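Local coordinates for mialostatin (Ixodes ricinus, PDB 6ZTK), which inhibits papain-type cysteine proteases, including cathepsins of the tick midgut and several host cathepsins, and so curbs the digestion of blood proteins, at residues Asn45-Ala50 with Asp62-Leu67; Gly77-Leu82 with Ile118-Pro123. All blocks are in the same frame, centred on the assembly; numbering follows the deposited sequence. Where two conformers were deposited one is given.

Contact 1: residues Asn45-Ala50 with Asp62-Leu67; sequences NLAHYA and DTVLEL. With SO4 (sulfate ion), chain D.
His48 lays its imidazole against Val64, with Val64 CG2 over the centre of the ring. This is a CH-pi contact: Val64 CG2 lies 3.9 Å from the centroid of the His48 ring and only 11° off its normal. From CB, the side chain of His48 leaves with CG anti to its own carbonyl carbon (chi1 -81°). That turn carries the ring across to the strand, although the first bond does not aim at it. Going round the ring, CG and ND1 lie on the rim of the face that Val64 CG2 covers. ND1 is hydrogen-bonded to the hydroxyl of Tyr99. CE1 comes next, between the strand and the sulfate. Thr63 OG1 lies at the ring edge, 3.5 Å from His48 CE1, while Val64 CB is 3.7 Å from the same carbon on the face side. The tip, NE2, donates to sulfate O1 at 2.6 Å (N-H...O 154°). The sulfate, probably from the crystallisation liquor, sits at the ring edge. Tyr99 OH also bonds Thr63 OG1, so one hydroxyl ties both side chains together. Bonds at both nitrogens probably fix the rotation of the ring. The nearby anion may favour its protonated form.

Ala47, one residue earlier on the helix, completes the contact. Its CB packs on Val64 CG2 at 4.0 Å and on Leu67 CD1 at 4.4 Å.

The helix segment 45-50, part of helix 41-52, runs almost antiparallel to strand 62-64, their axes 7.8 Å apart at closest approach. The chain turns a corner at Leu65, and Leu67 beyond it reaches the same helix at Phe43 and Glu44. Leu46, on another side of the helix, faces strands 78-92 and 113-122. This is the cystatin fold: a curved antiparallel sheet gripping a single helix.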
ATOM      1  N   ASN A  45       5.542  -2.554   5.110  1.00 17.86           N
ATOM      2  CA  ASN A  45       5.282  -1.217   5.697  0.50 17.80           C
ATOM      3  C   ASN A  45       5.132  -0.174   4.575  1.00 16.35           C
ATOM      4  O   ASN A  45       4.315   0.705   4.721  1.00 17.59           O
ATOM      5  CB  ASN A  45       6.355  -0.902   6.723  0.50 19.54           C
ATOM      6  CG  ASN A  45       6.203  -1.790   7.935  0.50 19.08           C
ATOM      7  OD1 ASN A  45       5.117  -2.300   8.207  0.50 26.01           O
ATOM      8  ND2 ASN A  45       7.299  -1.988   8.618  0.50 23.25           N
ATOM      9  N   LEU A  46       5.901  -0.263   3.471  1.00 15.42           N
ATOM     10  CA  LEU A  46       5.686   0.624   2.321  1.00 15.71           C
ATOM     11  C   LEU A  46       4.288   0.449   1.727  1.00 13.67           C
ATOM     12  O   LEU A  46       3.703   1.436   1.234  1.00 14.80           O
ATOM     13  CB  LEU A  46       6.766   0.373   1.258  1.00 15.24           C
ATOM     14  CG  LEU A  46       8.131   0.869   1.653  1.00 18.57           C
ATOM     15  CD1 LEU A  46       9.183   0.325   0.695  1.00 21.44           C
ATOM     16  CD2 LEU A  46       8.115   2.384   1.608  1.00 18.88           C
ATOM     17  N   ALA A  47       3.740  -0.762   1.690  1.00 13.27           N
ATOM     18  CA  ALA A  47       2.357  -0.939   1.218  1.00 13.00           C
ATOM     19  C   ALA A  47       1.357  -0.230   2.107  1.00 14.83           C
ATOM     20  O   ALA A  47       0.423   0.394   1.628  1.00 13.57           O
ATOM     21  CB  ALA A  47       2.058  -2.428   1.076  1.00 14.62           C
ATOM     22  N   HIS A  48       1.573  -0.306   3.424  1.00 14.15           N
ATOM     23  CA  HIS A  48       0.699   0.431   4.364  1.00 15.61           C
ATOM     24  C   HIS A  48       0.861   1.945   4.119  1.00 14.63           C
ATOM     25  O   HIS A  48      -0.144   2.662   4.137  1.00 14.88           O
ATOM     26  CB  HIS A  48       1.008   0.051   5.800  1.00 15.62           C
ATOM     27  CG  HIS A  48       0.355  -1.231   6.205  1.00 18.05           C
ATOM     28  ND1 HIS A  48      -1.012  -1.318   6.463  1.00 17.33           N
ATOM     29  CD2 HIS A  48       0.862  -2.475   6.386  1.00 17.64           C
ATOM     30  CE1 HIS A  48      -1.307  -2.602   6.709  1.00 18.03           C
ATOM     31  NE2 HIS A  48      -0.193  -3.332   6.649  1.00 17.90           N
ATOM     32  N   TYR A  49       2.087   2.391   3.861  1.00 13.86           N
ATOM     33  CA  TYR A  49       2.264   3.815   3.523  1.00 14.37           C
ATOM     34  C   TYR A  49       1.387   4.165   2.312  1.00 14.84           C
ATOM     35  O   TYR A  49       0.652   5.142   2.292  1.00 13.86           O
ATOM     36  CB  TYR A  49       3.712   4.216   3.314  1.00 15.00           C
ATOM     37  CG  TYR A  49       3.790   5.626   2.850  1.00 16.05           C
ATOM     38  CD1 TYR A  49       3.506   6.692   3.696  1.00 18.36           C
ATOM     39  CD2 TYR A  49       4.129   5.911   1.533  1.00 18.96           C
ATOM     40  CE1 TYR A  49       3.556   8.013   3.228  1.00 20.53           C
ATOM     41  CE2 TYR A  49       4.205   7.214   1.087  1.00 19.88           C
ATOM     42  CZ  TYR A  49       3.856   8.248   1.909  1.00 22.35           C
ATOM     43  OH  TYR A  49       3.930   9.548   1.409  1.00 24.25           O
ATOM     44  N   ALA A  50       1.453   3.342   1.255  1.00 13.41           N
ATOM     45  CA  ALA A  50       0.725   3.632   0.024  1.00 13.56           C
ATOM     46  C   ALA A  50      -0.757   3.752   0.328  1.00 13.94           C
ATOM     47  O   ALA A  50      -1.433   4.656  -0.119  1.00 13.90           O
ATOM     48  CB  ALA A  50       1.000   2.543  -0.997  1.00 13.24           C
ATOM     49  N   ASP A  62      -8.730   2.262   3.244  1.00 15.16           N
ATOM     50  CA  ASP A  62      -8.401   0.830   3.038  1.00 15.03           C
ATOM     51  C   ASP A  62      -7.274   0.416   3.962  1.00 14.88           C
ATOM     52  O   ASP A  62      -6.460   1.247   4.456  1.00 17.12           O
ATOM     53  CB  ASP A  62      -8.060   0.574   1.573  1.00 16.70           C
ATOM     54  CG  ASP A  62      -9.284   0.683   0.734  1.00 21.34           C
ATOM     55  OD1 ASP A  62     -10.406   0.293   1.209  1.00 19.80           O
ATOM     56  OD2 ASP A  62      -9.100   1.279  -0.391  1.00 27.20           O
ATOM     57  N   THR A  63      -7.068  -0.911   4.086  1.00 13.99           N
ATOM     58  CA  THR A  63      -5.869  -1.452   4.678  1.00 14.32           C
ATOM     59  C   THR A  63      -5.380  -2.640   3.849  1.00 13.41           C
ATOM     60  O   THR A  63      -6.131  -3.089   2.975  1.00 15.54           O
ATOM     61  CB  THR A  63      -6.057  -1.799   6.172  1.00 15.02           C
ATOM     62  OG1 THR A  63      -4.786  -2.063   6.742  1.00 17.36           O
ATOM     63  CG2 THR A  63      -6.973  -2.985   6.402  1.00 16.91           C
ATOM     64  N   VAL A  64      -4.143  -2.989   4.052  1.00 14.39           N
ATOM     65  CA  VAL A  64      -3.461  -4.102   3.320  1.00 14.23           C
ATOM     66  C   VAL A  64      -3.836  -5.434   3.954  1.00 14.60           C
ATOM     67  O   VAL A  64      -3.647  -5.591   5.216  1.00 17.37           O
ATOM     68  CB  VAL A  64      -1.953  -3.932   3.307  1.00 15.59           C
ATOM     69  CG1 VAL A  64      -1.319  -5.026   2.473  1.00 16.13           C
ATOM     70  CG2 VAL A  64      -1.517  -2.581   2.767  1.00 15.72           C
ATOM     71  N   LEU A  65      -4.282  -6.374   3.122  1.00 14.69           N
ATOM     72  CA  LEU A  65      -4.412  -7.795   3.589  1.00 15.23           C
ATOM     73  C   LEU A  65      -3.147  -8.583   3.318  1.00 16.77           C
ATOM     74  O   LEU A  65      -2.561  -9.171   4.264  1.00 19.25           O
ATOM     75  CB  LEU A  65      -5.600  -8.448   2.913  1.00 15.97           C
ATOM     76  CG  LEU A  65      -6.972  -7.994   3.346  1.00 16.54           C
ATOM     77  CD1 LEU A  65      -8.050  -8.601   2.470  1.00 18.64           C
ATOM     78  CD2 LEU A  65      -7.217  -8.352   4.831  1.00 18.12           C
ATOM     79  N   GLU A  66      -2.635  -8.566   2.099  1.00 14.75           N
ATOM     80  CA  GLU A  66      -1.451  -9.358   1.755  1.00 14.61           C
ATOM     81  C   GLU A  66      -0.605  -8.599   0.723  1.00 13.96           C
ATOM     82  O   GLU A  66      -1.178  -8.138  -0.286  1.00 14.76           O
ATOM     83  CB  GLU A  66      -1.889 -10.697   1.178  1.00 16.70           C
ATOM     84  CG  GLU A  66      -0.769 -11.628   0.861  1.00 21.66           C
ATOM     85  CD  GLU A  66      -1.223 -13.007   0.393  1.00 24.92           C
ATOM     86  OE1 GLU A  66      -2.444 -13.210   0.203  1.00 26.68           O
ATOM     87  OE2 GLU A  66      -0.331 -13.843   0.107  1.00 29.18           O
ATOM     88  N   LEU A  67       0.697  -8.570   0.962  1.00 14.68           N
ATOM     89  CA  LEU A  67       1.656  -8.120  -0.076  1.00 13.64           C
ATOM     90  C   LEU A  67       1.938  -9.317  -0.953  1.00 14.34           C
ATOM     91  O   LEU A  67       2.479 -10.361  -0.463  1.00 15.84           O
ATOM     92  CB  LEU A  67       2.889  -7.530   0.589  1.00 15.27           C
ATOM     93  CG  LEU A  67       3.964  -7.010  -0.348  1.00 15.22           C
ATOM     94  CD1 LEU A  67       3.451  -5.896  -1.257  1.00 15.11           C
ATOM     95  CD2 LEU A  67       5.148  -6.502   0.447  1.00 16.12           C
TER
HETATM   96  S   SO4 D 502       0.757  -6.594   6.616  1.00107.04           S
HETATM   97  O1  SO4 D 502      -0.470  -5.857   6.413  1.00 90.21           O
HETATM   98  O2  SO4 D 502       1.233  -7.134   5.357  1.00 94.98           O
HETATM   99  O3  SO4 D 502       0.480  -7.674   7.527  1.00108.80           O
HETATM  100  O4  SO4 D 502       1.777  -5.737   7.188  1.00 69.13           O

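Contact 2: residues Gly77-Leu82 with Ile118-Pro123; sequences GVNYKL and IIYTVP. With TRT (fragment of triton X-100), chain C.
Tyr120 meets the amide of Asn79 at its ring edge and the Triton X-100 fragment over one face. Asn79 OD1 lies in the ring plane, 3.2 Å from Tyr120 CD1, and the amide is turned 28° from the ring. Triton C16 stands 3.7 Å above the ring plane of Tyr120, over its centre. The amide is held from its other end, where Asn79 ND2 bonds the backbone oxygens of Gln73 and Val75. Asn79 OD1 is buried without a hydrogen-bond partner in the model.

Tyr80 projects from the opposite face of the sheet. Thr121 OG1 lies at its ring edge, 3.7 Å from Tyr80 CE1. A water links Tyr80 OH to Thr121 OG1, to which it donates. Thr121 OG1 sits between its backbone N and carbonyl carbon (chi1 74°), and from there it donates to Val78 O at 2.7 Å. Thr121 N reaches the same oxygen from the other face of the carbonyl plane. Val78 O is thus gripped twice.

The strands are antiparallel. Val78 with Thr121 and Tyr80 with Ile119 are the hydrogen-bonded pairs; the Tyr80-Ile119 bonds are the straighter. At one end Val78 CG2 touches Pro123 CG at 3.9 Å. At the other, Leu82 CD1 meets Ile119 CD1 at 4.0 Å.

Gly77 closes the sequence Gln73 to Gly77, which matches the cystatin QxVxG loop. Pro123 begins the turn between strands 113-122 and 127-136, the second inhibitory hairpin of cystatins. In relatives both loops enter the protease cleft, so this end probably faces the protease here too. The strand pair lies mid-sheet, flanked by 60-74 and 127-136, with helix 41-52 packed on the Tyr80 and Ile119 face.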
ATOM      1  N   GLY A  77      16.253   7.899  -7.158  0.50 17.70           N
ATOM      2  CA  GLY A  77      16.105   7.273  -5.838  0.50 15.88           C
ATOM      3  C   GLY A  77      15.917   5.772  -5.952  0.50 15.76           C
ATOM      4  O   GLY A  77      16.314   5.161  -6.976  0.50 17.73           O
ATOM      5  N   VAL A  78      15.395   5.153  -4.892  1.00 13.20           N
ATOM      6  CA  VAL A  78      15.049   3.740  -4.885  1.00 13.89           C
ATOM      7  C   VAL A  78      13.551   3.581  -4.987  1.00 13.86           C
ATOM      8  O   VAL A  78      12.828   4.169  -4.200  1.00 13.99           O
ATOM      9  CB  VAL A  78      15.587   3.075  -3.600  1.00 15.68           C
ATOM     10  CG1 VAL A  78      15.376   1.587  -3.701  1.00 19.20           C
ATOM     11  CG2 VAL A  78      17.054   3.421  -3.391  1.00 16.89           C
ATOM     12  N   ASN A  79      13.109   2.889  -6.019  1.00 12.31           N
ATOM     13  CA  ASN A  79      11.691   2.801  -6.387  1.00 12.56           C
ATOM     14  C   ASN A  79      11.180   1.390  -6.114  1.00 14.88           C
ATOM     15  O   ASN A  79      11.885   0.402  -6.420  1.00 14.80           O
ATOM     16  CB  ASN A  79      11.501   3.140  -7.859  1.00 14.10           C
ATOM     17  CG  ASN A  79      12.027   4.524  -8.154  1.00 16.15           C
ATOM     18  OD1 ASN A  79      11.353   5.506  -7.834  1.00 17.63           O
ATOM     19  ND2 ASN A  79      13.236   4.619  -8.672  1.00 15.03           N
ATOM     20  N   TYR A  80       9.966   1.323  -5.598  1.00 13.87           N
ATOM     21  CA  TYR A  80       9.322   0.058  -5.192  1.00 14.66           C
ATOM     22  C   TYR A  80       8.010  -0.069  -5.937  1.00 15.06           C
ATOM     23  O   TYR A  80       7.167   0.849  -5.902  1.00 18.63           O
ATOM     24  CB  TYR A  80       9.059   0.038  -3.683  1.00 15.14           C
ATOM     25  CG  TYR A  80      10.289   0.107  -2.856  1.00 15.53           C
ATOM     26  CD1 TYR A  80      10.827   1.352  -2.540  1.00 17.83           C
ATOM     27  CD2 TYR A  80      10.986  -0.999  -2.421  1.00 17.05           C
ATOM     28  CE1 TYR A  80      11.990   1.463  -1.814  1.00 18.61           C
ATOM     29  CE2 TYR A  80      12.163  -0.904  -1.709  1.00 18.82           C
ATOM     30  CZ  TYR A  80      12.652   0.338  -1.363  1.00 20.28           C
ATOM     31  OH  TYR A  80      13.852   0.393  -0.705  1.00 24.36           O
ATOM     32  N   LYS A  81       7.806  -1.167  -6.643  1.00 13.02           N
ATOM     33  CA  LYS A  81       6.531  -1.473  -7.305  1.00 13.87           C
ATOM     34  C   LYS A  81       5.887  -2.601  -6.497  1.00 12.56           C
ATOM     35  O   LYS A  81       6.464  -3.709  -6.438  1.00 14.25           O
ATOM     36  CB  LYS A  81       6.721  -1.864  -8.775  1.00 14.47           C
ATOM     37  CG  LYS A  81       5.423  -2.190  -9.466  1.00 17.03           C
ATOM     38  CD  LYS A  81       5.664  -2.457 -10.964  1.00 21.74           C
ATOM     39  CE  LYS A  81       4.368  -2.866 -11.626  1.00 28.67           C
ATOM     40  NZ  LYS A  81       4.593  -3.294 -13.035  1.00 33.38           N
ATOM     41  N   LEU A  82       4.784  -2.276  -5.835  1.00 11.97           N
ATOM     42  CA  LEU A  82       4.122  -3.183  -4.861  1.00 12.17           C
ATOM     43  C   LEU A  82       2.787  -3.626  -5.419  1.00 12.35           C
ATOM     44  O   LEU A  82       1.979  -2.781  -5.857  1.00 14.18           O
ATOM     45  CB  LEU A  82       3.924  -2.431  -3.555  1.00 12.00           C
ATOM     46  CG  LEU A  82       5.163  -1.776  -2.976  1.00 13.91           C
ATOM     47  CD1 LEU A  82       4.767  -1.008  -1.701  1.00 19.61           C
ATOM     48  CD2 LEU A  82       6.213  -2.781  -2.653  1.00 16.21           C
ATOM     49  N   ILE A 118       3.457   2.348  -7.152  1.00 12.93           N
ATOM     50  CA  ILE A 118       4.899   2.632  -7.224  1.00 13.84           C
ATOM     51  C   ILE A 118       5.234   3.740  -6.226  1.00 14.69           C
ATOM     52  O   ILE A 118       4.578   4.771  -6.272  1.00 14.19           O
ATOM     53  CB  ILE A 118       5.314   3.001  -8.639  1.00 15.80           C
ATOM     54  CG1 ILE A 118       5.075   1.815  -9.568  1.00 17.15           C
ATOM     55  CG2 ILE A 118       6.754   3.421  -8.627  1.00 17.69           C
ATOM     56  CD1 ILE A 118       5.232   2.159 -11.038  1.00 19.26           C
ATOM     57  N   ILE A 119       6.233   3.492  -5.407  1.00 14.19           N
ATOM     58  CA  ILE A 119       6.707   4.460  -4.396  1.00 15.58           C
ATOM     59  C   ILE A 119       8.143   4.847  -4.751  1.00 15.24           C
ATOM     60  O   ILE A 119       9.006   3.964  -4.895  1.00 14.91           O
ATOM     61  CB  ILE A 119       6.600   3.887  -2.996  1.00 16.51           C
ATOM     62  CG1 ILE A 119       5.157   3.484  -2.696  1.00 21.44           C
ATOM     63  CG2 ILE A 119       7.104   4.894  -1.984  1.00 16.72           C
ATOM     64  CD1 ILE A 119       5.037   2.981  -1.313  1.00 27.86           C
ATOM     65  N   TYR A 120       8.353   6.147  -4.845  1.00 14.68           N
ATOM     66  CA  TYR A 120       9.707   6.731  -5.029  1.00 14.45           C
ATOM     67  C   TYR A 120      10.281   7.053  -3.656  1.00 14.46           C
ATOM     68  O   TYR A 120       9.583   7.698  -2.850  1.00 15.40           O
ATOM     69  CB  TYR A 120       9.586   7.987  -5.857  1.00 14.74           C
ATOM     70  CG  TYR A 120      10.806   8.837  -5.954  1.00 16.07           C
ATOM     71  CD1 TYR A 120      11.874   8.452  -6.731  1.00 15.88           C
ATOM     72  CD2 TYR A 120      10.852  10.042  -5.297  1.00 18.17           C
ATOM     73  CE1 TYR A 120      13.013   9.218  -6.856  1.00 16.31           C
ATOM     74  CE2 TYR A 120      11.993  10.842  -5.409  1.00 20.03           C
ATOM     75  CZ  TYR A 120      13.059  10.428  -6.193  1.00 18.48           C
ATOM     76  OH  TYR A 120      14.157  11.245  -6.326  1.00 23.55           O
ATOM     77  N   THR A 121      11.501   6.650  -3.384  1.00 13.08           N
ATOM     78  CA  THR A 121      12.146   7.012  -2.107  1.00 15.43           C
ATOM     79  C   THR A 121      13.528   7.581  -2.339  1.00 16.14           C
ATOM     80  O   THR A 121      14.219   7.253  -3.321  1.00 14.24           O
ATOM     81  CB  THR A 121      12.250   5.801  -1.180  1.00 15.13           C
ATOM     82  OG1 THR A 121      13.259   4.881  -1.597  1.00 15.08           O
ATOM     83  CG2 THR A 121      10.947   5.057  -1.049  1.00 16.73           C
ATOM     84  N   VAL A 122      13.938   8.427  -1.390  1.00 16.84           N
ATOM     85  CA  VAL A 122      15.330   8.936  -1.328  1.00 17.19           C
ATOM     86  C   VAL A 122      15.806   8.602   0.080  1.00 18.38           C
ATOM     87  O   VAL A 122      15.485   9.291   1.044  1.00 21.37           O
ATOM     88  CB  VAL A 122      15.416  10.415  -1.708  1.00 17.85           C
ATOM     89  CG1 VAL A 122      16.883  10.813  -1.692  1.00 20.35           C
ATOM     90  CG2 VAL A 122      14.747  10.753  -3.019  1.00 20.25           C
ATOM     91  N   PRO A 123      16.415   7.439   0.296  1.00 16.80           N
ATOM     92  CA  PRO A 123      16.636   6.931   1.655  1.00 20.54           C
ATOM     93  C   PRO A 123      17.499   7.883   2.484  1.00 21.13           C
ATOM     94  O   PRO A 123      17.205   8.029   3.678  1.00 25.44           O
ATOM     95  CB  PRO A 123      17.277   5.556   1.505  1.00 21.24           C
ATOM     96  CG  PRO A 123      17.272   5.225   0.036  1.00 23.45           C
ATOM     97  CD  PRO A 123      16.655   6.387  -0.686  1.00 17.77           C
TER
HETATM   98  O24 TRT C 501       6.290  16.516 -10.278  0.50 26.37           O
HETATM   99  C23 TRT C 501       7.136  16.228  -9.203  0.50 30.51           C
HETATM  100  C22 TRT C 501       6.388  15.297  -8.282  0.50 33.55           C
HETATM  101  O21 TRT C 501       7.146  14.112  -8.049  0.50 30.06           O
HETATM  102  C20 TRT C 501       6.921  13.066  -8.989  0.50 26.66           C
HETATM  103  C19 TRT C 501       8.243  12.641  -9.593  0.50 26.39           C
HETATM  104  O18 TRT C 501       9.139  12.247  -8.562  0.50 24.14           O
HETATM  105  C17 TRT C 501      10.514  12.241  -8.964  0.50 20.53           C
HETATM  106  C16 TRT C 501      10.954  10.883  -9.496  0.50 21.48           C
HETATM  107  O15 TRT C 501       9.838  10.219 -10.105  0.50 19.11           O
HETATM  108  C12 TRT C 501      10.069   9.177 -10.977  0.50 16.29           C
HETATM  109  C13 TRT C 501      11.053   8.223 -10.775  0.50 15.63           C
HETATM  110  C14 TRT C 501      11.224   7.192 -11.690  0.50 16.83           C
HETATM  111  C11 TRT C 501       9.236   9.068 -12.071  0.50 15.54           C
HETATM  112  C10 TRT C 501       9.397   8.018 -12.955  0.50 14.90           C
HETATM  113  C9  TRT C 501      10.403   7.075 -12.815  0.50 15.54           C
HETATM  114  C6  TRT C 501      10.633   5.997 -13.888  0.50 15.81           C
HETATM  115  C8  TRT C 501      11.725   6.667 -14.724  0.50 16.90           C
HETATM  116  C7  TRT C 501       9.449   5.755 -14.836  0.50 15.40           C
HETATM  117  C5  TRT C 501      11.314   4.701 -13.373  0.50 15.22           C
HETATM  118  C1  TRT C 501      10.557   3.592 -12.611  0.50 15.08           C
HETATM  119  C2  TRT C 501       9.772   2.752 -13.610  0.50 16.56           C
HETATM  120  C4  TRT C 501       9.600   4.175 -11.591  0.50 15.21           C
HETATM  121  C3  TRT C 501      11.566   2.703 -11.876  0.50 14.40           C
HETATM  122  O   HOH W   1      14.050   3.001   0.301  0.50 16.29           O

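Overall arrangement
From the N terminus the chain passes through the short edge strand 34-36 and into helix 41-52. Contact 1 closes the first loop, bringing strand 60-74 back along that helix. The chain then makes a hairpin into strand 78-92. Contact 2 opens there and closes much later, when strand 113-122 returns beside it after a long excursion. The two contacts therefore follow in series, neither nested nor crossed. Their centres are about 14 Å apart, yet they touch: Leu46 of the helix packs on Tyr80, Leu82 and Ile119. Contact 1 joins helix to sheet, contact 2 joins two central strands, and the helix bridges both.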